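Putative uncharacterized protein (Chaetomium thermophilum, PDB 5T8V) probably acts as a cohesin loader that binds chromatin, the chain here being the C-terminal, HEAT-repeat part of the Scc2 protein. Local coordinates at residues A[929-932]-A[933-936]; A[971-974]-A[975-979]; A[856-859]-A[860-863]; A[1148-1151]-A[1152-1156]. All blocks are in the same frame, centred on the assembly; numbering follows the deposited sequence.

Contact 1: A[929-932]-A[933-936]; sequences LWII and STLL
Two donors of one residue grip the carbonyl oxygen Leu929 O: the backbone Ser933 N at 2.9 Å and the hydroxyl Ser933 OG at 3.1 Å. This is the last part of helix 919-935, one of the packed alpha helices of a HEAT-repeat solenoid, and Leu936 is the first residue to leave helical geometry. The amide approaches nearly in line with the Leu929 carbonyl bond, while the hydroxyl comes from above the carbonyl plane. Ser933 OG also bonds Arg907 of helix 900-910, which ties the turn to its neighbour.

A similar pairing recurs at Ile931 O. Leu935 N reaches it almost in line with the carbonyl, and Thr934 OG1 lies in the carbonyl plane on a lone pair, 2.5 Å from Ile931 O as modelled. OG1 can bend back like this because it stands between its own backbone N and carbonyl carbon (chi1 58°). The same torsion leaves the methyl CG2 beside the N, where it rides over one face of the Trp930 indole, 3.7 Å from the centroid of the six-membered ring, in a CH-pi contact. A glycine at Thr934 would probably leave this indole face without its methyl cover and Ile931 O without its hydroxyl partner.

Leu942 of helix 940-960 touches Leu929, Trp930 and Ser933. Toward helix 900-910, Ile932 and Leu936 run alongside each other in the same direction, with Ile932 CG2 4.0 Å from Leu936 CD1.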
ATOM      1  N   LEU A 929       7.811 -24.748  52.862  1.00 39.08           N
ATOM      2  CA  LEU A 929       8.137 -25.378  54.138  1.00 39.71           C
ATOM      3  C   LEU A 929       9.646 -25.465  54.334  1.00 40.16           C
ATOM      4  O   LEU A 929      10.172 -25.063  55.378  1.00 41.21           O
ATOM      5  CB  LEU A 929       7.510 -26.771  54.215  1.00 39.35           C
ATOM      6  CG  LEU A 929       5.997 -26.860  54.426  1.00 39.45           C
ATOM      7  CD1 LEU A 929       5.534 -28.306  54.298  1.00 39.13           C
ATOM      8  CD2 LEU A 929       5.601 -26.291  55.783  1.00 40.67           C
ATOM      9  N   TRP A 930      10.358 -25.996  53.337  1.00 39.64           N
ATOM     10  CA  TRP A 930      11.811 -26.081  53.441  1.00 40.36           C
ATOM     11  C   TRP A 930      12.420 -24.712  53.716  1.00 41.20           C
ATOM     12  O   TRP A 930      13.275 -24.566  54.598  1.00 42.36           O
ATOM     13  CB  TRP A 930      12.390 -26.680  52.160  1.00 39.87           C
ATOM     14  CG  TRP A 930      13.896 -26.664  52.104  1.00 40.87           C
ATOM     15  CD1 TRP A 930      14.670 -26.047  51.166  1.00 41.22           C
ATOM     16  CD2 TRP A 930      14.806 -27.287  53.025  1.00 41.98           C
ATOM     17  NE1 TRP A 930      16.001 -26.250  51.439  1.00 42.48           N
ATOM     18  CE2 TRP A 930      16.111 -27.007  52.575  1.00 42.98           C
ATOM     19  CE3 TRP A 930      14.643 -28.054  54.183  1.00 42.47           C
ATOM     20  CZ2 TRP A 930      17.247 -27.466  53.240  1.00 44.47           C
ATOM     21  CZ3 TRP A 930      15.770 -28.512  54.841  1.00 43.92           C
ATOM     22  CH2 TRP A 930      17.056 -28.215  54.369  1.00 44.92           C
ATOM     23  N   ILE A 931      11.987 -23.692  52.971  1.00 40.83           N
ATOM     24  CA  ILE A 931      12.505 -22.340  53.181  1.00 41.70           C
ATOM     25  C   ILE A 931      12.303 -21.917  54.631  1.00 42.62           C
ATOM     26  O   ILE A 931      13.263 -21.595  55.344  1.00 43.83           O
ATOM     27  CB  ILE A 931      11.836 -21.355  52.208  1.00 41.25           C
ATOM     28  CG1 ILE A 931      12.181 -21.709  50.755  1.00 40.76           C
ATOM     29  CG2 ILE A 931      12.234 -19.918  52.524  1.00 42.25           C
ATOM     30  CD1 ILE A 931      13.650 -21.577  50.398  1.00 41.63           C
ATOM     31  N   ILE A 932      11.046 -21.905  55.086  1.00 47.85           N
ATOM     32  CA  ILE A 932      10.752 -21.563  56.476  1.00 47.66           C
ATOM     33  C   ILE A 932      11.706 -22.287  57.415  1.00 48.05           C
ATOM     34  O   ILE A 932      12.239 -21.698  58.363  1.00 48.75           O
ATOM     35  CB  ILE A 932       9.287 -21.900  56.814  1.00 47.48           C
ATOM     36  CG1 ILE A 932       8.314 -21.088  55.950  1.00 47.75           C
ATOM     37  CG2 ILE A 932       9.014 -21.669  58.302  1.00 48.68           C
ATOM     38  CD1 ILE A 932       8.184 -19.634  56.339  1.00 49.43           C
ATOM     39  N   SER A 933      11.933 -23.579  57.168  1.00 45.63           N
ATOM     40  CA  SER A 933      12.779 -24.360  58.062  1.00 47.64           C
ATOM     41  C   SER A 933      14.231 -23.901  58.011  1.00 49.90           C
ATOM     42  O   SER A 933      14.934 -23.970  59.025  1.00 51.34           O
ATOM     43  CB  SER A 933      12.673 -25.842  57.713  1.00 47.01           C
ATOM     44  OG  SER A 933      11.353 -26.314  57.924  1.00 45.74           O
ATOM     45  N   THR A 934      14.701 -23.429  56.854  1.00 51.95           N
ATOM     46  CA  THR A 934      16.073 -22.936  56.775  1.00 54.51           C
ATOM     47  C   THR A 934      16.216 -21.595  57.482  1.00 56.19           C
ATOM     48  O   THR A 934      17.206 -21.362  58.185  1.00 58.23           O
ATOM     49  CB  THR A 934      16.524 -22.820  55.319  1.00 54.79           C
ATOM     50  OG1 THR A 934      15.646 -21.941  54.606  1.00 53.38           O
ATOM     51  CG2 THR A 934      16.538 -24.189  54.649  1.00 54.11           C
ATOM     52  N   LEU A 935      15.243 -20.697  57.313  1.00 47.30           N
ATOM     53  CA  LEU A 935      15.280 -19.439  58.052  1.00 48.55           C
ATOM     54  C   LEU A 935      15.242 -19.695  59.553  1.00 50.01           C
ATOM     55  O   LEU A 935      16.052 -19.148  60.310  1.00 51.84           O
ATOM     56  CB  LEU A 935      14.124 -18.534  57.625  1.00 47.64           C
ATOM     57  CG  LEU A 935      14.333 -17.798  56.300  1.00 47.00           C
ATOM     58  CD1 LEU A 935      13.487 -18.411  55.208  1.00 45.28           C
ATOM     59  CD2 LEU A 935      14.028 -16.317  56.449  1.00 47.71           C
ATOM     60  N   LEU A 936      14.301 -20.521  60.003  1.00 53.10           N
ATOM     61  CA  LEU A 936      14.341 -21.019  61.368  1.00 54.15           C
ATOM     62  C   LEU A 936      15.515 -21.984  61.532  1.00 56.97           C
ATOM     63  O   LEU A 936      16.192 -22.357  60.571  1.00 57.88           O
ATOM     64  CB  LEU A 936      13.029 -21.719  61.729  1.00 52.38           C
ATOM     65  CG  LEU A 936      11.749 -20.880  61.731  1.00 51.53           C
ATOM     66  CD1 LEU A 936      10.541 -21.758  62.039  1.00 50.86           C
ATOM     67  CD2 LEU A 936      11.839 -19.734  62.726  1.00 53.05           C
TER

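Contact 2: A[971-974]-A[975-979]; sequences RQFD and RYSLI
Regular i to i+4 hydrogen bonds run through these two and a half turns of helix 969-986, from Arg975 N to Arg971 O, Tyr976 N to Gln972 O, Ser977 N to Phe973 O and Leu978 N to Asp974 O, each 2.9 Å long. Tyr976 and Gln972 extend side by side in the same direction, with ring and amide planes 84° apart. With CG beside its own backbone N (chi1 -69°), the tyrosine ring is laid back over the preceding turn, so that Gln972 O sits over one face, 3.3 Å from Tyr976 CD2. The polar ends stay apart, Tyr976 OH being 4.1 Å from Gln972 OE1. Replacing Tyr976 by an alanine would probably uncover the Gln972 carbonyl and take from Ile953 of helix 940-960 its aromatic neighbour.

On another side of the helix, Ser977 CB lies over one face of the Phe973 ring, 4.3 Å from the centroid and displaced toward the rim. Phe973 also meets the ring of Phe1019 and packs on helix 1026-1042. Arg975 bends at chi2 (68°) and its guanidinium NH2 bonds Val914 O and Val917 O, reaching the neighbourhood of helix 919-935. Helix 969-986 packs in this way on helices 919-935, 940-960 and 1026-1042, the layered arrangement of a HEAT-repeat alpha solenoid.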
ATOM      1  N   ARG A 971      -4.999 -45.123  47.537  1.00 57.30           N
ATOM      2  CA  ARG A 971      -4.931 -43.665  47.528  1.00 55.13           C
ATOM      3  C   ARG A 971      -4.112 -43.153  48.706  1.00 52.21           C
ATOM      4  O   ARG A 971      -3.312 -42.218  48.559  1.00 50.18           O
ATOM      5  CB  ARG A 971      -6.342 -43.077  47.536  1.00 57.51           C
ATOM      6  CG  ARG A 971      -7.176 -43.500  46.330  1.00 61.25           C
ATOM      7  CD  ARG A 971      -8.525 -42.795  46.270  1.00 65.02           C
ATOM      8  NE  ARG A 971      -9.425 -43.217  47.339  1.00 67.98           N
ATOM      9  CZ  ARG A 971     -10.728 -42.951  47.370  1.00 71.20           C
ATOM     10  NH1 ARG A 971     -11.296 -42.263  46.386  1.00 72.48           N
ATOM     11  NH2 ARG A 971     -11.468 -43.376  48.385  1.00 72.41           N
ATOM     12  N   GLN A 972      -4.289 -43.760  49.883  1.00 56.84           N
ATOM     13  CA  GLN A 972      -3.426 -43.448  51.017  1.00 54.54           C
ATOM     14  C   GLN A 972      -1.960 -43.567  50.625  1.00 51.11           C
ATOM     15  O   GLN A 972      -1.157 -42.660  50.882  1.00 50.05           O
ATOM     16  CB  GLN A 972      -3.736 -44.378  52.190  1.00 56.76           C
ATOM     17  CG  GLN A 972      -5.128 -44.226  52.772  1.00 60.01           C
ATOM     18  CD  GLN A 972      -5.316 -45.051  54.032  1.00 62.16           C
ATOM     19  OE1 GLN A 972      -4.357 -45.324  54.755  1.00 62.16           O
ATOM     20  NE2 GLN A 972      -6.552 -45.459  54.296  1.00 63.79           N
ATOM     21  N   PHE A 973      -1.591 -44.686  49.997  1.00 43.67           N
ATOM     22  CA  PHE A 973      -0.212 -44.853  49.551  1.00 41.50           C
ATOM     23  C   PHE A 973       0.173 -43.787  48.537  1.00 39.82           C
ATOM     24  O   PHE A 973       1.302 -43.286  48.554  1.00 39.09           O
ATOM     25  CB  PHE A 973      -0.000 -46.234  48.942  1.00 43.47           C
ATOM     26  CG  PHE A 973       1.248 -46.322  48.121  1.00 42.97           C
ATOM     27  CD1 PHE A 973       2.484 -46.412  48.734  1.00 42.31           C
ATOM     28  CD2 PHE A 973       1.192 -46.278  46.738  1.00 43.20           C
ATOM     29  CE1 PHE A 973       3.638 -46.471  47.989  1.00 41.71           C
ATOM     30  CE2 PHE A 973       2.348 -46.341  45.983  1.00 42.49           C
ATOM     31  CZ  PHE A 973       3.573 -46.440  46.610  1.00 41.74           C
ATOM     32  N   ASP A 974      -0.736 -43.453  47.620  1.00 39.83           N
ATOM     33  CA  ASP A 974      -0.454 -42.381  46.674  1.00 39.16           C
ATOM     34  C   ASP A 974      -0.031 -41.118  47.409  1.00 38.64           C
ATOM     35  O   ASP A 974       0.948 -40.463  47.031  1.00 37.91           O
ATOM     36  CB  ASP A 974      -1.680 -42.107  45.802  1.00 39.85           C
ATOM     37  CG  ASP A 974      -1.427 -41.033  44.760  1.00 39.44           C
ATOM     38  OD1 ASP A 974      -1.460 -39.837  45.119  1.00 39.20           O
ATOM     39  OD2 ASP A 974      -1.198 -41.383  43.583  1.00 39.55           O
ATOM     40  N   ARG A 975      -0.745 -40.773  48.483  1.00 51.23           N
ATOM     41  CA  ARG A 975      -0.407 -39.558  49.211  1.00 51.15           C
ATOM     42  C   ARG A 975       0.904 -39.709  49.974  1.00 50.46           C
ATOM     43  O   ARG A 975       1.724 -38.785  49.993  1.00 49.38           O
ATOM     44  CB  ARG A 975      -1.541 -39.179  50.165  1.00 52.58           C
ATOM     45  CG  ARG A 975      -1.503 -37.725  50.600  1.00 52.96           C
ATOM     46  CD  ARG A 975      -1.813 -36.792  49.434  1.00 54.28           C
ATOM     47  NE  ARG A 975      -1.538 -35.398  49.748  1.00 54.36           N
ATOM     48  CZ  ARG A 975      -1.615 -34.411  48.863  1.00 54.97           C
ATOM     49  NH1 ARG A 975      -1.960 -34.664  47.606  1.00 54.10           N
ATOM     50  NH2 ARG A 975      -1.346 -33.168  49.232  1.00 55.62           N
ATOM     51  N   TYR A 976       1.122 -40.859  50.612  1.00 51.89           N
ATOM     52  CA  TYR A 976       2.383 -41.087  51.311  1.00 52.04           C
ATOM     53  C   TYR A 976       3.565 -40.914  50.364  1.00 49.75           C
ATOM     54  O   TYR A 976       4.467 -40.101  50.608  1.00 48.14           O
ATOM     55  CB  TYR A 976       2.394 -42.488  51.930  1.00 54.45           C
ATOM     56  CG  TYR A 976       1.440 -42.682  53.091  1.00 56.95           C
ATOM     57  CD1 TYR A 976       1.212 -41.669  54.015  1.00 57.41           C
ATOM     58  CD2 TYR A 976       0.769 -43.888  53.267  1.00 58.91           C
ATOM     59  CE1 TYR A 976       0.346 -41.849  55.075  1.00 59.71           C
ATOM     60  CE2 TYR A 976      -0.099 -44.076  54.325  1.00 60.98           C
ATOM     61  CZ  TYR A 976      -0.307 -43.054  55.226  1.00 62.22           C
ATOM     62  OH  TYR A 976      -1.171 -43.237  56.281  1.00 65.67           O
ATOM     63  N   SER A 977       3.572 -41.678  49.270  1.00 45.91           N
ATOM     64  CA  SER A 977       4.662 -41.596  48.304  1.00 44.10           C
ATOM     65  C   SER A 977       4.789 -40.199  47.719  1.00 42.23           C
ATOM     66  O   SER A 977       5.902 -39.754  47.418  1.00 41.86           O
ATOM     67  CB  SER A 977       4.443 -42.610  47.184  1.00 45.38           C
ATOM     68  OG  SER A 977       3.381 -42.203  46.339  1.00 46.60           O
ATOM     69  N   LEU A 978       3.671 -39.497  47.532  1.00 42.74           N
ATOM     70  CA  LEU A 978       3.746 -38.134  47.019  1.00 42.05           C
ATOM     71  C   LEU A 978       4.470 -37.225  48.005  1.00 40.95           C
ATOM     72  O   LEU A 978       5.364 -36.458  47.624  1.00 40.53           O
ATOM     73  CB  LEU A 978       2.341 -37.608  46.724  1.00 42.56           C
ATOM     74  CG  LEU A 978       2.290 -36.197  46.133  1.00 42.34           C
ATOM     75  CD1 LEU A 978       2.950 -36.155  44.765  1.00 42.55           C
ATOM     76  CD2 LEU A 978       0.860 -35.689  46.052  1.00 43.27           C
ATOM     77  N   ILE A 979       4.099 -37.303  49.285  1.00 36.73           N
ATOM     78  CA  ILE A 979       4.732 -36.467  50.303  1.00 36.87           C
ATOM     79  C   ILE A 979       6.220 -36.781  50.394  1.00 36.90           C
ATOM     80  O   ILE A 979       7.066 -35.879  50.382  1.00 36.83           O
ATOM     81  CB  ILE A 979       4.030 -36.656  51.661  1.00 37.65           C
ATOM     82  CG1 ILE A 979       2.570 -36.208  51.568  1.00 37.93           C
ATOM     83  CG2 ILE A 979       4.756 -35.875  52.761  1.00 38.07           C
ATOM     84  CD1 ILE A 979       1.725 -36.595  52.771  1.00 39.01           C
TER

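Contact 3: A[856-859]-A[860-863]; sequences LFTF and EQLR
Backbone Thr858 N donates a hydrogen bond to the side-chain oxygen Gln861 OE1 over 2.9 Å, arriving tilted by 32° from the plane of the amide. Thr858 O takes Leu862 N in its carbonyl plane at 3.3 Å, together with a weak bond from Gln861 N. Phe859 O accepts Arg863 N at 3.1 Å, nearly in line with its carbonyl. The glutamine reaches backwards because its CG stands between backbone N and carbonyl carbon (chi1 54°) and the chain beyond is extended; on the way Gln861 CG passes 3.2 Å from Thr858 OG1, the two side chains crossing at about a right angle.

A bond of this kind, from the backbone N-H ahead of a helix to a side chain three residues on, is one half of a capping box, and it belongs here to the start of the weakly bonded helix 859-862 that follows helix 839-852 in the solenoid.

Apolar contacts accompany it. Phe857 CB meets Leu862 CD1 at 4.3 Å, a pairing five residues apart that resembles a hydrophobic staple, and both residues also touch Val891 of helix 878-891. The Phe859 ring is held by outside partners, stacked on His899 and edge-to-face with Phe902.

As for charge, Arg863 NH2 lies 2.9 Å from Glu860 OE1, but the carboxylate oxygen sits off the guanidinium plane, so this salt bridge rests on charge alone and not on a directed N-H bond.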
ATOM      1  N   LEU A 856      11.253  -5.878  46.070  1.00 70.10           N
ATOM      2  CA  LEU A 856      10.169  -4.907  45.999  1.00 69.03           C
ATOM      3  C   LEU A 856       9.112  -5.128  47.074  1.00 67.23           C
ATOM      4  O   LEU A 856       8.302  -4.227  47.319  1.00 66.98           O
ATOM      5  CB  LEU A 856       9.517  -4.966  44.617  1.00 68.23           C
ATOM      6  CG  LEU A 856      10.464  -4.715  43.442  1.00 70.21           C
ATOM      7  CD1 LEU A 856       9.909  -5.314  42.163  1.00 68.45           C
ATOM      8  CD2 LEU A 856      10.709  -3.227  43.270  1.00 72.64           C
ATOM      9  N   PHE A 857       9.101  -6.291  47.717  1.00 62.23           N
ATOM     10  CA  PHE A 857       8.067  -6.639  48.677  1.00 61.85           C
ATOM     11  C   PHE A 857       8.525  -6.335  50.098  1.00 65.70           C
ATOM     12  O   PHE A 857       9.721  -6.319  50.396  1.00 67.75           O
ATOM     13  CB  PHE A 857       7.692  -8.118  48.554  1.00 58.43           C
ATOM     14  CG  PHE A 857       7.029  -8.468  47.249  1.00 56.03           C
ATOM     15  CD1 PHE A 857       7.766  -8.539  46.078  1.00 56.42           C
ATOM     16  CD2 PHE A 857       5.670  -8.731  47.193  1.00 54.20           C
ATOM     17  CE1 PHE A 857       7.160  -8.858  44.879  1.00 55.22           C
ATOM     18  CE2 PHE A 857       5.060  -9.053  45.996  1.00 52.89           C
ATOM     19  CZ  PHE A 857       5.806  -9.116  44.838  1.00 53.52           C
ATOM     20  N   THR A 858       7.552  -6.094  50.975  1.00 52.69           N
ATOM     21  CA  THR A 858       7.806  -5.814  52.380  1.00 54.92           C
ATOM     22  C   THR A 858       7.028  -6.795  53.250  1.00 54.26           C
ATOM     23  O   THR A 858       6.057  -7.415  52.809  1.00 52.86           O
ATOM     24  CB  THR A 858       7.419  -4.374  52.747  1.00 56.44           C
ATOM     25  OG1 THR A 858       5.997  -4.213  52.650  1.00 55.14           O
ATOM     26  CG2 THR A 858       8.099  -3.381  51.817  1.00 57.81           C
ATOM     27  N   PHE A 859       7.471  -6.927  54.502  1.00 72.29           N
ATOM     28  CA  PHE A 859       6.834  -7.867  55.419  1.00 72.11           C
ATOM     29  C   PHE A 859       5.380  -7.491  55.678  1.00 73.20           C
ATOM     30  O   PHE A 859       4.505  -8.364  55.729  1.00 71.80           O
ATOM     31  CB  PHE A 859       7.612  -7.923  56.735  1.00 73.96           C
ATOM     32  CG  PHE A 859       6.902  -8.670  57.829  1.00 73.78           C
ATOM     33  CD1 PHE A 859       7.047 -10.041  57.959  1.00 72.91           C
ATOM     34  CD2 PHE A 859       6.093  -7.999  58.733  1.00 74.92           C
ATOM     35  CE1 PHE A 859       6.396 -10.729  58.968  1.00 72.64           C
ATOM     36  CE2 PHE A 859       5.439  -8.682  59.741  1.00 74.80           C
ATOM     37  CZ  PHE A 859       5.592 -10.049  59.860  1.00 73.28           C
ATOM     38  N   GLU A 860       5.104  -6.196  55.850  1.00 83.49           N
ATOM     39  CA  GLU A 860       3.754  -5.768  56.206  1.00 85.53           C
ATOM     40  C   GLU A 860       2.731  -6.247  55.186  1.00 82.59           C
ATOM     41  O   GLU A 860       1.598  -6.586  55.547  1.00 81.17           O
ATOM     42  CB  GLU A 860       3.705  -4.245  56.336  1.00 87.76           C
ATOM     43  CG  GLU A 860       4.497  -3.695  57.513  1.00 91.28           C
ATOM     44  CD  GLU A 860       3.910  -4.096  58.855  1.00 93.70           C
ATOM     45  OE1 GLU A 860       2.832  -4.728  58.872  1.00 92.72           O
ATOM     46  OE2 GLU A 860       4.526  -3.778  59.894  1.00 96.72           O
ATOM     47  N   GLN A 861       3.105  -6.280  53.910  1.00 58.16           N
ATOM     48  CA  GLN A 861       2.190  -6.720  52.866  1.00 59.06           C
ATOM     49  C   GLN A 861       2.208  -8.229  52.657  1.00 61.48           C
ATOM     50  O   GLN A 861       1.313  -8.755  51.987  1.00 59.89           O
ATOM     51  CB  GLN A 861       2.496  -5.997  51.551  1.00 57.80           C
ATOM     52  CG  GLN A 861       3.937  -6.090  51.063  1.00 55.94           C
ATOM     53  CD  GLN A 861       4.247  -5.165  49.889  1.00 52.98           C
ATOM     54  OE1 GLN A 861       5.297  -5.294  49.267  1.00 51.68           O
ATOM     55  NE2 GLN A 861       3.352  -4.224  49.588  1.00 51.60           N
ATOM     56  N   LEU A 862       3.194  -8.936  53.214  1.00 54.99           N
ATOM     57  CA  LEU A 862       3.069 -10.381  53.350  1.00 57.75           C
ATOM     58  C   LEU A 862       2.085 -10.752  54.450  1.00 54.42           C
ATOM     59  O   LEU A 862       1.529 -11.855  54.426  1.00 51.26           O
ATOM     60  CB  LEU A 862       4.430 -11.014  53.641  1.00 63.59           C
ATOM     61  CG  LEU A 862       5.205 -11.496  52.413  1.00 67.16           C
ATOM     62  CD1 LEU A 862       5.446 -10.354  51.439  1.00 69.72           C
ATOM     63  CD2 LEU A 862       6.517 -12.134  52.839  1.00 69.64           C
ATOM     64  N   ARG A 863       1.860  -9.851  55.409  1.00102.38           N
ATOM     65  CA  ARG A 863       0.864 -10.078  56.444  1.00104.63           C
ATOM     66  C   ARG A 863      -0.556  -9.955  55.908  1.00102.04           C
ATOM     67  O   ARG A 863      -1.481 -10.521  56.502  1.00104.88           O
ATOM     68  CB  ARG A 863       1.082  -9.091  57.591  1.00109.13           C
ATOM     69  CG  ARG A 863       0.204  -9.324  58.810  1.00112.02           C
ATOM     70  CD  ARG A 863       0.435  -8.250  59.861  1.00115.54           C
ATOM     71  NE  ARG A 863       0.083  -6.921  59.367  1.00118.19           N
ATOM     72  CZ  ARG A 863       0.314  -5.789  60.026  1.00120.51           C
ATOM     73  NH1 ARG A 863       0.907  -5.812  61.212  1.00122.35           N
ATOM     74  NH2 ARG A 863      -0.045  -4.628  59.493  1.00121.47           N
TER

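Contact 4: A[1148-1151]-A[1152-1156]; sequences LASI and NRQGL
A glycine-ended helix C-terminus of Schellman-like form closes helix 1139-1154, within the family region Sister chromatid cohesion C-terminus, itself part of the HEAT-repeat solenoid. Ile1151 O receives two successive amides there: Gly1155 N at 3.3 Å, the last of the i to i+4 series, and Leu1156 N, a weak bond reaching back five residues. Gly1155 turns the chain with positive phi (92°), backbone angles at which a CB would collide with the preceding carbonyl oxygen, so that glycine is called for. The turn sets Leu1156 CB 4.4 Å from Ile1151 CG2, the apolar pairing that usually goes with this kind of stop.

Before the end, Arg1153 folds back along the helix. It bends at chi3 (-47°) and lays one guanidinium face over the backbone of the previous turn, Arg1153 NH2 being 3.6 Å from Ser1150 CA. The group faces Glu1083 of helix 1065-1086 through a salt bridge. The same carboxylate also bonds Ser1150 OG, and helix 1065-1086 is thereby joined to two residues one turn apart. The positive guanidinium so close by probably favours the ionised form of Glu1083. Asn1152 points its ND2 to Glu1184 of helix 1175-1191.

Ser1150 OG is buried and has a further partner within the turn. The hydroxyl stands opposite its backbone N (chi1 178°), and Gln1154, extended alongside, donates Gln1154 NE2 to Ser1150 OG at 2.8 Å, with the oxygen close to the glutamine amide plane.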
ATOM      1  N   LEU A1148      16.206 -36.117  24.854  1.00 44.26           N
ATOM      2  CA  LEU A1148      17.346 -36.355  23.970  1.00 45.34           C
ATOM      3  C   LEU A1148      18.011 -35.052  23.554  1.00 44.34           C
ATOM      4  O   LEU A1148      19.235 -34.995  23.400  1.00 44.87           O
ATOM      5  CB  LEU A1148      16.911 -37.140  22.733  1.00 46.75           C
ATOM      6  CG  LEU A1148      17.268 -38.624  22.787  1.00 48.23           C
ATOM      7  CD1 LEU A1148      16.579 -39.260  23.970  1.00 48.92           C
ATOM      8  CD2 LEU A1148      16.869 -39.322  21.497  1.00 47.90           C
ATOM      9  N   ALA A1149      17.221 -33.996  23.350  1.00 38.14           N
ATOM     10  CA  ALA A1149      17.800 -32.707  22.994  1.00 39.13           C
ATOM     11  C   ALA A1149      18.758 -32.232  24.073  1.00 40.21           C
ATOM     12  O   ALA A1149      19.846 -31.732  23.770  1.00 41.60           O
ATOM     13  CB  ALA A1149      16.693 -31.679  22.761  1.00 39.09           C
ATOM     14  N   SER A1150      18.378 -32.391  25.342  1.00 44.43           N
ATOM     15  CA  SER A1150      19.281 -32.046  26.434  1.00 45.69           C
ATOM     16  C   SER A1150      20.510 -32.945  26.426  1.00 46.91           C
ATOM     17  O   SER A1150      21.650 -32.465  26.481  1.00 48.74           O
ATOM     18  CB  SER A1150      18.542 -32.151  27.770  1.00 45.08           C
ATOM     19  OG  SER A1150      19.402 -31.860  28.856  1.00 46.24           O
ATOM     20  N   ILE A1151      20.295 -34.263  26.350  1.00 40.57           N
ATOM     21  CA  ILE A1151      21.407 -35.210  26.307  1.00 42.79           C
ATOM     22  C   ILE A1151      22.420 -34.796  25.249  1.00 45.09           C
ATOM     23  O   ILE A1151      23.635 -34.916  25.449  1.00 47.05           O
ATOM     24  CB  ILE A1151      20.878 -36.637  26.055  1.00 41.61           C
ATOM     25  CG1 ILE A1151      20.117 -37.140  27.287  1.00 39.95           C
ATOM     26  CG2 ILE A1151      22.024 -37.593  25.693  1.00 43.17           C
ATOM     27  CD1 ILE A1151      19.410 -38.466  27.085  1.00 39.05           C
ATOM     28  N   ASN A1152      21.939 -34.299  24.110  1.00 53.42           N
ATOM     29  CA  ASN A1152      22.829 -33.954  23.008  1.00 55.25           C
ATOM     30  C   ASN A1152      23.479 -32.591  23.215  1.00 55.51           C
ATOM     31  O   ASN A1152      24.671 -32.422  22.933  1.00 55.98           O
ATOM     32  CB  ASN A1152      22.053 -33.986  21.689  1.00 55.36           C
ATOM     33  CG  ASN A1152      22.947 -33.798  20.481  1.00 56.05           C
ATOM     34  OD1 ASN A1152      23.675 -34.709  20.086  1.00 56.63           O
ATOM     35  ND2 ASN A1152      22.889 -32.615  19.880  1.00 55.42           N
ATOM     36  N   ARG A1153      22.716 -31.612  23.709  1.00 50.03           N
ATOM     37  CA  ARG A1153      23.282 -30.293  23.973  1.00 51.44           C
ATOM     38  C   ARG A1153      24.397 -30.361  25.005  1.00 53.01           C
ATOM     39  O   ARG A1153      25.350 -29.575  24.940  1.00 53.40           O
ATOM     40  CB  ARG A1153      22.191 -29.330  24.446  1.00 51.00           C
ATOM     41  CG  ARG A1153      21.198 -28.925  23.366  1.00 50.64           C
ATOM     42  CD  ARG A1153      20.342 -27.745  23.800  1.00 51.14           C
ATOM     43  NE  ARG A1153      19.793 -27.910  25.147  1.00 51.59           N
ATOM     44  CZ  ARG A1153      18.670 -28.563  25.435  1.00 50.92           C
ATOM     45  NH1 ARG A1153      17.957 -29.136  24.474  1.00 50.01           N
ATOM     46  NH2 ARG A1153      18.257 -28.649  26.693  1.00 51.07           N
ATOM     47  N   GLN A1154      24.300 -31.284  25.963  1.00 57.00           N
ATOM     48  CA  GLN A1154      25.342 -31.401  26.977  1.00 59.17           C
ATOM     49  C   GLN A1154      26.555 -32.167  26.466  1.00 61.56           C
ATOM     50  O   GLN A1154      27.677 -31.910  26.917  1.00 63.71           O
ATOM     51  CB  GLN A1154      24.785 -32.086  28.221  1.00 58.75           C
ATOM     52  CG  GLN A1154      23.667 -31.329  28.902  1.00 57.93           C
ATOM     53  CD  GLN A1154      23.159 -32.040  30.138  1.00 58.18           C
ATOM     54  OE1 GLN A1154      23.941 -32.540  30.947  1.00 58.99           O
ATOM     55  NE2 GLN A1154      21.841 -32.098  30.286  1.00 56.97           N
ATOM     56  N   GLY A1155      26.355 -33.106  25.545  1.00 45.64           N
ATOM     57  CA  GLY A1155      27.455 -33.873  25.001  1.00 46.82           C
ATOM     58  C   GLY A1155      27.743 -35.170  25.719  1.00 47.23           C
ATOM     59  O   GLY A1155      28.890 -35.634  25.699  1.00 49.09           O
ATOM     60  N   LEU A1156      26.738 -35.776  26.357  1.00 71.49           N
ATOM     61  CA  LEU A1156      26.943 -37.056  27.025  1.00 72.51           C
ATOM     62  C   LEU A1156      27.041 -38.213  26.042  1.00 73.84           C
ATOM     63  O   LEU A1156      27.643 -39.240  26.370  1.00 76.87           O
ATOM     64  CB  LEU A1156      25.810 -37.329  28.014  1.00 71.47           C
ATOM     65  CG  LEU A1156      25.803 -36.473  29.280  1.00 71.51           C
ATOM     66  CD1 LEU A1156      24.666 -35.480  29.240  1.00 70.20           C
ATOM     67  CD2 LEU A1156      25.711 -37.341  30.513  1.00 71.97           C
TER

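How the contacts relate
Along the chain the order is contact 3, contact 1, contact 2, contact 4, each within a separate helix or helix start of one solenoid and all on the same side of the chain's centre. Contact 3 and contact 1 are close, their centres about 18 Å apart, and contact 1 and contact 2 follow at about 23 Å between centres. Helix 940-960, between the helices of contacts 1 and 2 in sequence, touches both, and helix 969-986 also packs directly on helix 919-935. Contact 4 stands farther off, about 35 Å from contact 1, 33 Å from contact 2 and 42 Å from contact 3, centre to centre. None touches another; they are separate local contacts along the solenoid.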